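PDB 2IUY: glycosyltransferase from Streptomyces viridochromogenes, which probably transfers a sugar from a nucleotide-activated donor, as a family GT4 retaining glycosyltransferase involved in the biosynthesis of the antibiotic avilamycin A. Local coordinates for residues W250-V258 against N273-V283. Residues are numbered along the deposited sequence; the frame is centred on the assembly and turned at random.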
loop_
_atom_site.group_PDB
_atom_site.type_symbol
_atom_site.label_atom_id
_atom_site.label_comp_id
_atom_site.label_asym_id
_atom_site.label_seq_id
_atom_site.Cartn_x
_atom_site.Cartn_y
_atom_site.Cartn_z
ATOM N N TRP A 250 -16.450 0.786 4.179
ATOM C CA TRP A 250 -15.062 0.595 3.778
ATOM C C TRP A 250 -14.831 1.090 2.311
ATOM O O TRP A 250 -15.597 0.789 1.393
ATOM C CB TRP A 250 -14.604 -0.874 3.963
ATOM C CG TRP A 250 -13.131 -1.041 3.546
ATOM C CD1 TRP A 250 -12.658 -1.490 2.345
ATOM C CD2 TRP A 250 -11.977 -0.708 4.324
ATOM N NE1 TRP A 250 -11.297 -1.488 2.349
ATOM C CE2 TRP A 250 -10.848 -0.996 3.540
ATOM C CE3 TRP A 250 -11.793 -0.240 5.626
ATOM C CZ2 TRP A 250 -9.529 -0.804 3.999
ATOM C CZ3 TRP A 250 -10.478 -0.062 6.103
ATOM C CH2 TRP A 250 -9.360 -0.353 5.289
ATOM N N CYS A 251 -13.757 1.841 2.128
ATOM C CA CYS A 251 -13.381 2.348 0.809
ATOM C C CYS A 251 -11.859 2.184 0.693
ATOM O O CYS A 251 -11.111 2.916 1.351
ATOM C CB CYS A 251 -13.773 3.823 0.713
ATOM S SG CYS A 251 -13.296 4.718 -0.805
ATOM N N GLU A 252 -11.400 1.199 -0.093
ATOM C CA GLU A 252 -9.950 0.837 -0.123
ATOM C C GLU A 252 -9.172 2.103 -0.519
ATOM O O GLU A 252 -9.452 2.661 -1.553
ATOM C CB GLU A 252 -9.686 -0.328 -1.087
ATOM C CG GLU A 252 -8.259 -0.944 -0.995
ATOM C CD GLU A 252 -7.998 -1.550 0.348
ATOM O OE1 GLU A 252 -8.848 -2.316 0.840
ATOM O OE2 GLU A 252 -6.966 -1.247 0.961
ATOM N N PRO A 253 -8.314 2.645 0.370
ATOM C CA PRO A 253 -7.593 3.885 -0.029
ATOM C C PRO A 253 -6.668 3.836 -1.256
ATOM O O PRO A 253 -6.793 4.724 -2.152
ATOM C CB PRO A 253 -6.812 4.295 1.234
ATOM C CG PRO A 253 -7.415 3.508 2.356
ATOM C CD PRO A 253 -8.093 2.296 1.782
ATOM N N GLY A 254 -5.788 2.820 -1.304
ATOM C CA GLY A 254 -4.760 2.730 -2.311
ATOM C C GLY A 254 -4.287 1.344 -2.732
ATOM O O GLY A 254 -3.731 1.193 -3.844
ATOM N N ALA A 255 -4.490 0.333 -1.878
ATOM C CA ALA A 255 -4.253 -1.076 -2.241
ATOM C C ALA A 255 -2.863 -1.328 -2.826
ATOM O O ALA A 255 -2.687 -1.577 -4.013
ATOM C CB ALA A 255 -5.341 -1.614 -3.189
ATOM N N THR A 256 -1.879 -1.232 -1.962
ATOM C CA THR A 256 -0.488 -1.396 -2.317
ATOM C C THR A 256 -0.255 -2.746 -3.043
ATOM O O THR A 256 0.547 -2.829 -3.960
ATOM C CB THR A 256 0.375 -1.283 -1.015
ATOM O OG1 THR A 256 1.789 -1.206 -1.355
ATOM C CG2 THR A 256 0.117 -2.472 -0.111
ATOM N N VAL A 257 -1.006 -3.790 -2.671
ATOM C CA VAL A 257 -0.797 -5.130 -3.274
ATOM C C VAL A 257 -1.004 -5.122 -4.789
ATOM O O VAL A 257 -0.429 -5.937 -5.472
ATOM C CB VAL A 257 -1.717 -6.239 -2.636
ATOM C CG1 VAL A 257 -3.183 -6.163 -3.189
ATOM C CG2 VAL A 257 -1.087 -7.634 -2.811
ATOM N N VAL A 258 -1.807 -4.184 -5.300
ATOM C CA VAL A 258 -2.057 -4.084 -6.745
ATOM C C VAL A 258 -0.762 -3.727 -7.519
ATOM O O VAL A 258 -0.393 -4.405 -8.503
ATOM C CB VAL A 258 -3.204 -3.071 -7.081
ATOM C CG1 VAL A 258 -3.383 -2.870 -8.643
ATOM C CG2 VAL A 258 -4.540 -3.527 -6.510
ATOM N N ASN A 273 -14.144 -1.758 -5.355
ATOM C CA ASN A 273 -14.116 -1.013 -4.109
ATOM C C ASN A 273 -13.052 0.074 -4.026
ATOM O O ASN A 273 -11.837 -0.203 -4.256
ATOM C CB ASN A 273 -13.936 -1.945 -2.912
ATOM C CG ASN A 273 -14.139 -1.225 -1.607
ATOM O OD1 ASN A 273 -13.169 -0.786 -0.946
ATOM N ND2 ASN A 273 -15.411 -1.018 -1.255
ATOM N N GLY A 274 -13.489 1.294 -3.664
ATOM C CA GLY A 274 -12.533 2.377 -3.390
ATOM C C GLY A 274 -11.591 2.585 -4.567
ATOM O O GLY A 274 -12.012 2.616 -5.695
ATOM N N CYS A 275 -10.302 2.600 -4.292
ATOM C CA CYS A 275 -9.268 2.785 -5.329
ATOM C C CYS A 275 -9.231 1.660 -6.374
ATOM O O CYS A 275 -8.710 1.843 -7.482
ATOM C CB CYS A 275 -7.906 2.887 -4.645
ATOM S SG CYS A 275 -7.242 1.312 -4.022
ATOM N N LEU A 276 -9.747 0.478 -6.034
ATOM C CA LEU A 276 -9.649 -0.653 -6.966
ATOM C C LEU A 276 -10.263 -0.409 -8.351
ATOM O O LEU A 276 -9.708 -0.826 -9.378
ATOM C CB LEU A 276 -10.192 -1.923 -6.324
ATOM C CG LEU A 276 -9.423 -2.278 -5.033
ATOM C CD1 LEU A 276 -10.138 -3.444 -4.345
ATOM C CD2 LEU A 276 -7.939 -2.644 -5.310
ATOM N N ALA A 277 -11.406 0.261 -8.383
ATOM C CA ALA A 277 -12.027 0.664 -9.656
ATOM C C ALA A 277 -11.039 1.422 -10.589
ATOM O O ALA A 277 -11.146 1.352 -11.813
ATOM C CB ALA A 277 -13.308 1.509 -9.369
ATOM N N GLU A 278 -10.099 2.136 -9.992
ATOM C CA GLU A 278 -9.182 3.060 -10.702
ATOM C C GLU A 278 -7.923 2.373 -11.198
ATOM O O GLU A 278 -7.400 2.716 -12.274
ATOM C CB GLU A 278 -8.808 4.251 -9.780
ATOM C CG GLU A 278 -9.970 5.291 -9.575
ATOM C CD GLU A 278 -9.720 6.233 -8.382
ATOM O OE1 GLU A 278 -8.669 6.891 -8.341
ATOM O OE2 GLU A 278 -10.553 6.282 -7.462
ATOM N N ILE A 279 -7.447 1.394 -10.424
ATOM C CA ILE A 279 -6.138 0.799 -10.686
ATOM C C ILE A 279 -6.143 -0.614 -11.199
ATOM O O ILE A 279 -5.265 -0.978 -11.964
ATOM C CB ILE A 279 -5.154 0.934 -9.463
ATOM C CG1 ILE A 279 -5.714 0.278 -8.166
ATOM C CG2 ILE A 279 -4.894 2.395 -9.180
ATOM C CD1 ILE A 279 -4.626 0.310 -7.017
ATOM N N VAL A 280 -7.123 -1.407 -10.779
ATOM C CA VAL A 280 -7.223 -2.815 -11.200
ATOM C C VAL A 280 -7.355 -3.003 -12.718
ATOM O O VAL A 280 -6.636 -3.838 -13.273
ATOM C CB VAL A 280 -8.296 -3.603 -10.425
ATOM C CG1 VAL A 280 -8.463 -5.044 -10.983
ATOM C CG2 VAL A 280 -7.894 -3.633 -8.901
ATOM N N PRO A 281 -8.199 -2.183 -13.395
ATOM C CA PRO A 281 -8.366 -2.384 -14.847
ATOM C C PRO A 281 -7.056 -2.158 -15.615
ATOM O O PRO A 281 -6.862 -2.725 -16.685
ATOM C CB PRO A 281 -9.406 -1.329 -15.244
ATOM C CG PRO A 281 -10.155 -1.033 -13.943
ATOM C CD PRO A 281 -9.038 -1.066 -12.922
ATOM N N SER A 282 -6.148 -1.381 -15.056
ATOM C CA SER A 282 -4.861 -1.154 -15.724
ATOM C C SER A 282 -3.999 -2.405 -15.764
ATOM O O SER A 282 -3.088 -2.497 -16.580
ATOM C CB SER A 282 -4.080 -0.038 -15.020
ATOM O OG SER A 282 -4.763 1.180 -15.116
ATOM N N VAL A 283 -4.250 -3.339 -14.849
ATOM C CA VAL A 283 -3.415 -4.537 -14.682
ATOM C C VAL A 283 -4.238 -5.852 -14.530
ATOM O O VAL A 283 -3.765 -6.854 -13.990
ATOM C CB VAL A 283 -2.417 -4.324 -13.503
ATOM C CG1 VAL A 283 -1.485 -3.094 -13.780
ATOM C CG2 VAL A 283 -3.167 -4.165 -12.146
#
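The side-chain amide of N273 bridges the backbone of W250 and E252, using both of its ends. From CB the chain extends with CG anti to the backbone N (chi1 -170°); CG lies 3.9 Å from W250 O, and there the chain forks. OD1 of N273 accepts a hydrogen bond from E252 N, 2.8 Å away and tilted somewhat from the carbonyl plane, and lies 3.4 Å from CD1 of W250. Amide and indole planes are 10° apart, but the side chains cross at about a right angle and do not stack. ND2 gives an almost straight bond to O of W250 at 3.2 Å, approaching from above that carbonyl's plane, and is also hydrogen-bonded to Y289 OH. The rotation of the amide is thereby fixed. Two residues after N273, C275 N donates to E252 O at 2.9 Å, while G274, at positive phi in a type II' turn, brings its CA against E252 O and C251 SG. C275 turns SG back over its own backbone, against G254 C at 3.2 Å and near A255 CB. Beyond it the contact turns apolar: L276 CD2 reaches A255 CB at 3.5 Å and V258 CG2 at 3.7 Å, I279 CD1 packs on V258 CB, and V283 CG2 meets V258 CG1. Bent at chi2, E252 turns its carboxylate off the contact: OE1 accepts from W250 NE1 and is hydrogen-bonded to S239 OG, and OE2 forms a salt bridge with UDP-binding K175. In this GT-B fold E252 is the first glutamate of the EX7E motif of retaining enzymes, whose second is UDP-binding E260.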